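Local coordinates for Lmo2184 protein (Listeria monocytogenes serovar 1/2a, PDB 5JOQ) that probably binds heme as the lipid-anchored substrate-binding component of an iron-uptake ABC transporter at the cell surface, at residues 152-157 against 192-197; 170-175 against 247-252. One frame throughout, in Å; residues are numbered along the deposited sequence. Where two conformers were deposited one is given.

Interactions 1 and 2 have their centres about 25 Å apart. Interaction 1 joins the long helix 140-161 to the end of helix 187-194; interaction 2 joins strand 168-173 to the turn of helix 247-250. Along the chain the segments alternate, 152-157, 170-175, 192-197 and 247-252, so each contact spans part of the chain that the other also spans. Ile171 and Val192 connect them: Ile171 CD1 touches Val192 CG2 at 3.5 Å, packing helix 187-194 on one face of the strand, while Leu170 and Leu172 point from the other face into interaction 2. Together they tie the sheet of the second lobe to helices on both its faces and, through helix 187-194, to the long helix 140-161.

Interaction 1: residues 152-157 against 192-197; sequences SDIDQV and VKLAGG
Val157 and Ile154, one turn apart on helix 140-161, pack against Leu194 and Ala195 where helix 187-194 ends in a Schellman motif. Helix 140-161 is consistent with the long helix that links the two lobes in this family of binding proteins. The side-chain contact is apolar and rather loose. Val157 sets its CG1 methyl 4.2 Å from Ala195 CA and 4.4 Å from Leu194 O, meeting backbone more than side chain; the small Ala195 suits this place because its CA lies 6.4 Å from the CA of Val157. With CG1 anti to the backbone N (chi1 177°), Val157 directs that methyl at the turn. Branched Ile154 and Val157 offer compact methyls, and the longer Leu194 reaches across to Ile154, where Ile154 CG2 and Leu194 CD2 meet at 4.5 Å. Ile123 of helix 123-136 touches both residues. Helix 276-288 packs alongside, with Leu280 against Ile154 and Val157, and Met283 against Ala195. Further out, the Schellman turn fixes where Leu194 and Ala195 stand. Glycine suits position 196, whose phi is positive (97°), and the motif closes with two backbone bonds, Gly196 N to Lys193 O at 3.0 Å and Gly197 N to Val192 O at 2.9 Å.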
loop_
_atom_site.group_PDB
_atom_site.type_symbol
_atom_site.label_atom_id
_atom_site.label_comp_id
_atom_site.label_asym_id
_atom_site.label_seq_id
_atom_site.Cartn_x
_atom_site.Cartn_y
_atom_site.Cartn_z
ATOM N N SER A 152 -8.614 -29.543 -17.546
ATOM C CA SER A 152 -7.491 -30.476 -17.561
ATOM C C SER A 152 -6.492 -30.152 -16.449
ATOM O O SER A 152 -5.990 -31.058 -15.766
ATOM C CB SER A 152 -6.823 -30.460 -18.941
ATOM O OG SER A 152 -5.636 -31.219 -18.920
ATOM N N ASP A 153 -6.184 -28.878 -16.252
ATOM C CA ASP A 153 -5.260 -28.491 -15.190
ATOM C C ASP A 153 -5.820 -28.790 -13.793
ATOM O O ASP A 153 -5.131 -29.324 -12.941
ATOM C CB ASP A 153 -4.880 -27.014 -15.302
ATOM C CG ASP A 153 -4.030 -26.718 -16.523
ATOM O OD1 ASP A 153 -3.408 -27.648 -17.043
ATOM O OD2 ASP A 153 -3.998 -25.564 -16.955
ATOM N N ILE A 154 -7.086 -28.468 -13.579
ATOM C CA ILE A 154 -7.719 -28.711 -12.296
ATOM C C ILE A 154 -7.778 -30.201 -11.989
ATOM O O ILE A 154 -7.488 -30.631 -10.891
ATOM C CB ILE A 154 -9.166 -28.149 -12.252
ATOM C CG1 ILE A 154 -9.214 -26.630 -12.436
ATOM C CG2 ILE A 154 -9.883 -28.563 -10.986
ATOM C CD1 ILE A 154 -7.976 -25.884 -12.045
ATOM N N ASP A 155 -8.136 -30.986 -12.988
ATOM C CA ASP A 155 -8.253 -32.421 -12.809
ATOM C C ASP A 155 -6.915 -33.015 -12.414
ATOM O O ASP A 155 -6.867 -33.950 -11.639
ATOM C CB ASP A 155 -8.815 -33.107 -14.055
ATOM C CG ASP A 155 -10.324 -32.969 -14.171
ATOM O OD1 ASP A 155 -10.949 -32.462 -13.232
ATOM O OD2 ASP A 155 -10.871 -33.378 -15.206
ATOM N N GLN A 156 -5.835 -32.479 -12.963
ATOM C CA GLN A 156 -4.511 -33.016 -12.649
ATOM C C GLN A 156 -4.150 -32.792 -11.179
ATOM O O GLN A 156 -3.595 -33.685 -10.516
ATOM C CB GLN A 156 -3.456 -32.384 -13.566
ATOM C CG GLN A 156 -2.040 -32.897 -13.267
ATOM C CD GLN A 156 -1.902 -34.369 -13.633
ATOM O OE1 GLN A 156 -2.129 -34.745 -14.791
ATOM N NE2 GLN A 156 -1.564 -35.220 -12.642
ATOM N N VAL A 157 -4.428 -31.597 -10.653
ATOM C CA VAL A 157 -4.190 -31.347 -9.225
ATOM C C VAL A 157 -5.059 -32.268 -8.385
ATOM O O VAL A 157 -4.583 -32.928 -7.461
ATOM C CB VAL A 157 -4.441 -29.866 -8.885
ATOM C CG1 VAL A 157 -4.267 -29.632 -7.344
ATOM C CG2 VAL A 157 -3.450 -29.017 -9.667
ATOM N N VAL A 192 -8.095 -23.890 -1.854
ATOM C CA VAL A 192 -7.718 -24.805 -0.781
ATOM C C VAL A 192 -8.491 -26.114 -0.909
ATOM O O VAL A 192 -7.921 -27.206 -0.809
ATOM C CB VAL A 192 -7.954 -24.150 0.589
ATOM C CG1 VAL A 192 -7.839 -25.201 1.709
ATOM C CG2 VAL A 192 -6.913 -23.012 0.834
ATOM N N LYS A 193 -9.806 -26.015 -1.138
ATOM C CA LYS A 193 -10.639 -27.210 -1.274
ATOM C C LYS A 193 -10.161 -28.088 -2.423
ATOM O O LYS A 193 -10.048 -29.313 -2.289
ATOM C CB LYS A 193 -12.101 -26.800 -1.505
ATOM C CG LYS A 193 -13.077 -28.007 -1.637
ATOM C CD LYS A 193 -14.545 -27.569 -1.885
ATOM C CE LYS A 193 -14.842 -27.387 -3.385
ATOM N NZ LYS A 193 -16.294 -27.088 -3.716
ATOM N N LEU A 194 -9.934 -27.483 -3.584
ATOM C CA LEU A 194 -9.565 -28.260 -4.764
ATOM C C LEU A 194 -8.213 -28.930 -4.581
ATOM O O LEU A 194 -7.993 -30.031 -5.098
ATOM C CB LEU A 194 -9.542 -27.350 -5.988
ATOM C CG LEU A 194 -10.931 -26.826 -6.464
ATOM C CD1 LEU A 194 -10.732 -25.767 -7.549
ATOM C CD2 LEU A 194 -11.832 -27.927 -6.990
ATOM N N ALA A 195 -7.294 -28.274 -3.868
ATOM C CA ALA A 195 -5.978 -28.863 -3.581
ATOM C C ALA A 195 -6.010 -29.840 -2.410
ATOM O O ALA A 195 -4.951 -30.343 -1.987
ATOM C CB ALA A 195 -4.964 -27.748 -3.314
ATOM N N GLY A 196 -7.190 -30.140 -1.871
ATOM C CA GLY A 196 -7.315 -31.190 -0.881
ATOM C C GLY A 196 -7.308 -30.707 0.555
ATOM O O GLY A 196 -7.539 -31.516 1.456
ATOM N N GLY A 197 -7.085 -29.416 0.791
ATOM C CA GLY A 197 -7.091 -28.906 2.154
ATOM C C GLY A 197 -8.482 -28.972 2.770
ATOM O O GLY A 197 -9.482 -28.801 2.096
#

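Interaction 2: residues 170-175 against 247-252; sequences LILMGV and DIWKHF
Extended strand 170-173 and the short, weakly bonded helical turn 247-250 keep their backbones well apart, with 10.9 Å between the CA atoms of Leu170 and Phe252 and 11.7 Å between those of Leu172 and Trp249. Strand alternation puts Leu170 and Leu172 on the same face, toward the turn. Leu172 approaches Trp249 from the opposite direction and lays CD1 over one face of the indole, 4.1 Å from the centroid of the six-membered ring and 20° off its normal, a CH-pi contact. Ile248 CG2 lies against the opposite face, toward the rim on the NE1 side, and Phe243 stacks with the ring. Strand 168-173 belongs to the mixed sheet of the second lobe, parallel to strand 223-227; broad Trp249 and Phe252 bridge from it to helix 213-219, packing there on Thr213 and Leu216. The side chain of Leu170 runs at about a right angle to those of Trp249 and Phe252, and its CD2 methyl reaches both rings obliquely. With chi1 at 163°, CG swings away from the backbone N and brings CD2 to 4.1 Å from both Trp249 CZ3 and Phe252 CE2. Phe252 N bonds to Trp249 O at 3.0 Å.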
loop_
_atom_site.group_PDB
_atom_site.type_symbol
_atom_site.label_atom_id
_atom_site.label_comp_id
_atom_site.label_asym_id
_atom_site.label_seq_id
_atom_site.Cartn_x
_atom_site.Cartn_y
_atom_site.Cartn_z
ATOM N N LEU A 170 -6.455 -22.914 7.890
ATOM C CA LEU A 170 -7.136 -21.700 8.290
ATOM C C LEU A 170 -6.697 -20.641 7.276
ATOM O O LEU A 170 -5.518 -20.437 7.069
ATOM C CB LEU A 170 -6.775 -21.283 9.702
ATOM C CG LEU A 170 -7.099 -19.841 10.069
ATOM C CD1 LEU A 170 -8.567 -19.551 9.847
ATOM C CD2 LEU A 170 -6.699 -19.524 11.493
ATOM N N ILE A 171 -7.662 -19.985 6.654
ATOM C CA ILE A 171 -7.389 -18.969 5.651
ATOM C C ILE A 171 -7.769 -17.575 6.189
ATOM O O ILE A 171 -8.900 -17.352 6.569
ATOM C CB ILE A 171 -8.162 -19.210 4.343
ATOM C CG1 ILE A 171 -8.018 -20.636 3.839
ATOM C CG2 ILE A 171 -7.712 -18.256 3.255
ATOM C CD1 ILE A 171 -9.056 -21.006 2.821
ATOM N N LEU A 172 -6.821 -16.650 6.190
ATOM C CA LEU A 172 -7.070 -15.306 6.721
ATOM C C LEU A 172 -6.887 -14.304 5.588
ATOM O O LEU A 172 -5.966 -14.446 4.780
ATOM C CB LEU A 172 -6.087 -14.967 7.869
ATOM C CG LEU A 172 -6.119 -15.900 9.089
ATOM C CD1 LEU A 172 -5.018 -15.495 10.088
ATOM C CD2 LEU A 172 -7.499 -15.869 9.742
ATOM N N MET A 173 -7.761 -13.296 5.520
ATOM C CA MET A 173 -7.641 -12.216 4.553
ATOM C C MET A 173 -7.642 -10.902 5.327
ATOM O O MET A 173 -8.562 -10.659 6.102
ATOM C CB MET A 173 -8.831 -12.230 3.553
ATOM C CG MET A 173 -8.774 -11.131 2.568
ATOM S SD MET A 173 -10.206 -11.063 1.466
ATOM C CE MET A 173 -11.572 -10.525 2.511
ATOM N N GLY A 174 -6.657 -10.042 5.096
ATOM C CA GLY A 174 -6.726 -8.721 5.708
ATOM C C GLY A 174 -5.398 -8.263 6.284
ATOM O O GLY A 174 -4.340 -8.672 5.789
ATOM N N VAL A 175 -5.447 -7.455 7.347
ATOM C CA VAL A 175 -4.271 -6.860 7.975
ATOM C C VAL A 175 -4.381 -7.054 9.485
ATOM O O VAL A 175 -5.465 -7.351 10.021
ATOM C CB VAL A 175 -4.123 -5.358 7.612
ATOM C CG1 VAL A 175 -4.124 -5.175 6.091
ATOM C CG2 VAL A 175 -5.237 -4.548 8.220
ATOM N N ASP A 247 -0.059 -12.237 21.055
ATOM C CA ASP A 247 -0.678 -13.277 21.889
ATOM C C ASP A 247 -1.870 -13.924 21.203
ATOM O O ASP A 247 -2.162 -15.102 21.437
ATOM C CB ASP A 247 -1.132 -12.694 23.216
ATOM C CG ASP A 247 0.047 -12.434 24.158
ATOM O OD1 ASP A 247 1.052 -13.169 24.080
ATOM O OD2 ASP A 247 -0.049 -11.523 24.956
ATOM N N ILE A 248 -2.556 -13.156 20.383
ATOM C CA ILE A 248 -3.732 -13.637 19.709
ATOM C C ILE A 248 -3.454 -14.849 18.817
ATOM O O ILE A 248 -4.286 -15.695 18.728
ATOM C CB ILE A 248 -4.360 -12.522 18.836
ATOM C CG1 ILE A 248 -4.700 -11.294 19.683
ATOM C CG2 ILE A 248 -5.600 -13.002 18.120
ATOM C CD1 ILE A 248 -5.683 -11.609 20.768
ATOM N N TRP A 249 -2.321 -14.896 18.133
ATOM C CA TRP A 249 -1.997 -15.983 17.214
ATOM C C TRP A 249 -0.783 -16.864 17.517
ATOM O O TRP A 249 -0.689 -17.986 17.035
ATOM C CB TRP A 249 -1.744 -15.379 15.822
ATOM C CG TRP A 249 -2.846 -14.541 15.261
ATOM C CD1 TRP A 249 -2.878 -13.201 15.178
ATOM C CD2 TRP A 249 -4.071 -15.007 14.706
ATOM N NE1 TRP A 249 -4.037 -12.785 14.610
ATOM C CE2 TRP A 249 -4.799 -13.879 14.314
ATOM C CE3 TRP A 249 -4.631 -16.266 14.521
ATOM C CZ2 TRP A 249 -6.048 -13.969 13.744
ATOM C CZ3 TRP A 249 -5.864 -16.356 13.960
ATOM C CH2 TRP A 249 -6.564 -15.215 13.565
ATOM N N LYS A 250 0.138 -16.335 18.306
ATOM C CA LYS A 250 1.403 -16.992 18.570
ATOM C C LYS A 250 1.373 -18.333 19.257
ATOM O O LYS A 250 2.313 -19.061 19.190
ATOM C CB LYS A 250 2.438 -16.064 19.184
ATOM C CG LYS A 250 2.319 -15.820 20.660
ATOM C CD LYS A 250 3.541 -15.048 21.103
ATOM C CE LYS A 250 3.546 -14.764 22.575
ATOM N NZ LYS A 250 4.909 -14.339 22.981
ATOM N N HIS A 251 0.304 -18.640 19.944
ATOM C CA HIS A 251 0.238 -19.965 20.563
ATOM C C HIS A 251 -0.452 -21.003 19.670
ATOM O O HIS A 251 -0.567 -22.167 20.075
ATOM C CB HIS A 251 -0.426 -19.865 21.929
ATOM C CG HIS A 251 0.211 -18.816 22.806
ATOM N ND1 HIS A 251 1.361 -19.056 23.530
ATOM C CD2 HIS A 251 -0.107 -17.518 23.025
ATOM C CE1 HIS A 251 1.716 -17.956 24.168
ATOM N NE2 HIS A 251 0.839 -17.008 23.879
ATOM N N PHE A 252 -0.849 -20.636 18.448
ATOM C CA PHE A 252 -1.258 -21.655 17.469
ATOM C C PHE A 252 -0.088 -22.577 17.138
ATOM O O PHE A 252 1.019 -22.110 16.863
ATOM C CB PHE A 252 -1.719 -21.018 16.168
ATOM C CG PHE A 252 -3.120 -20.447 16.208
ATOM C CD1 PHE A 252 -3.444 -19.429 17.096
ATOM C CD2 PHE A 252 -4.081 -20.900 15.304
ATOM C CE1 PHE A 252 -4.740 -18.877 17.116
ATOM C CE2 PHE A 252 -5.386 -20.361 15.298
ATOM C CZ PHE A 252 -5.716 -19.349 16.196
#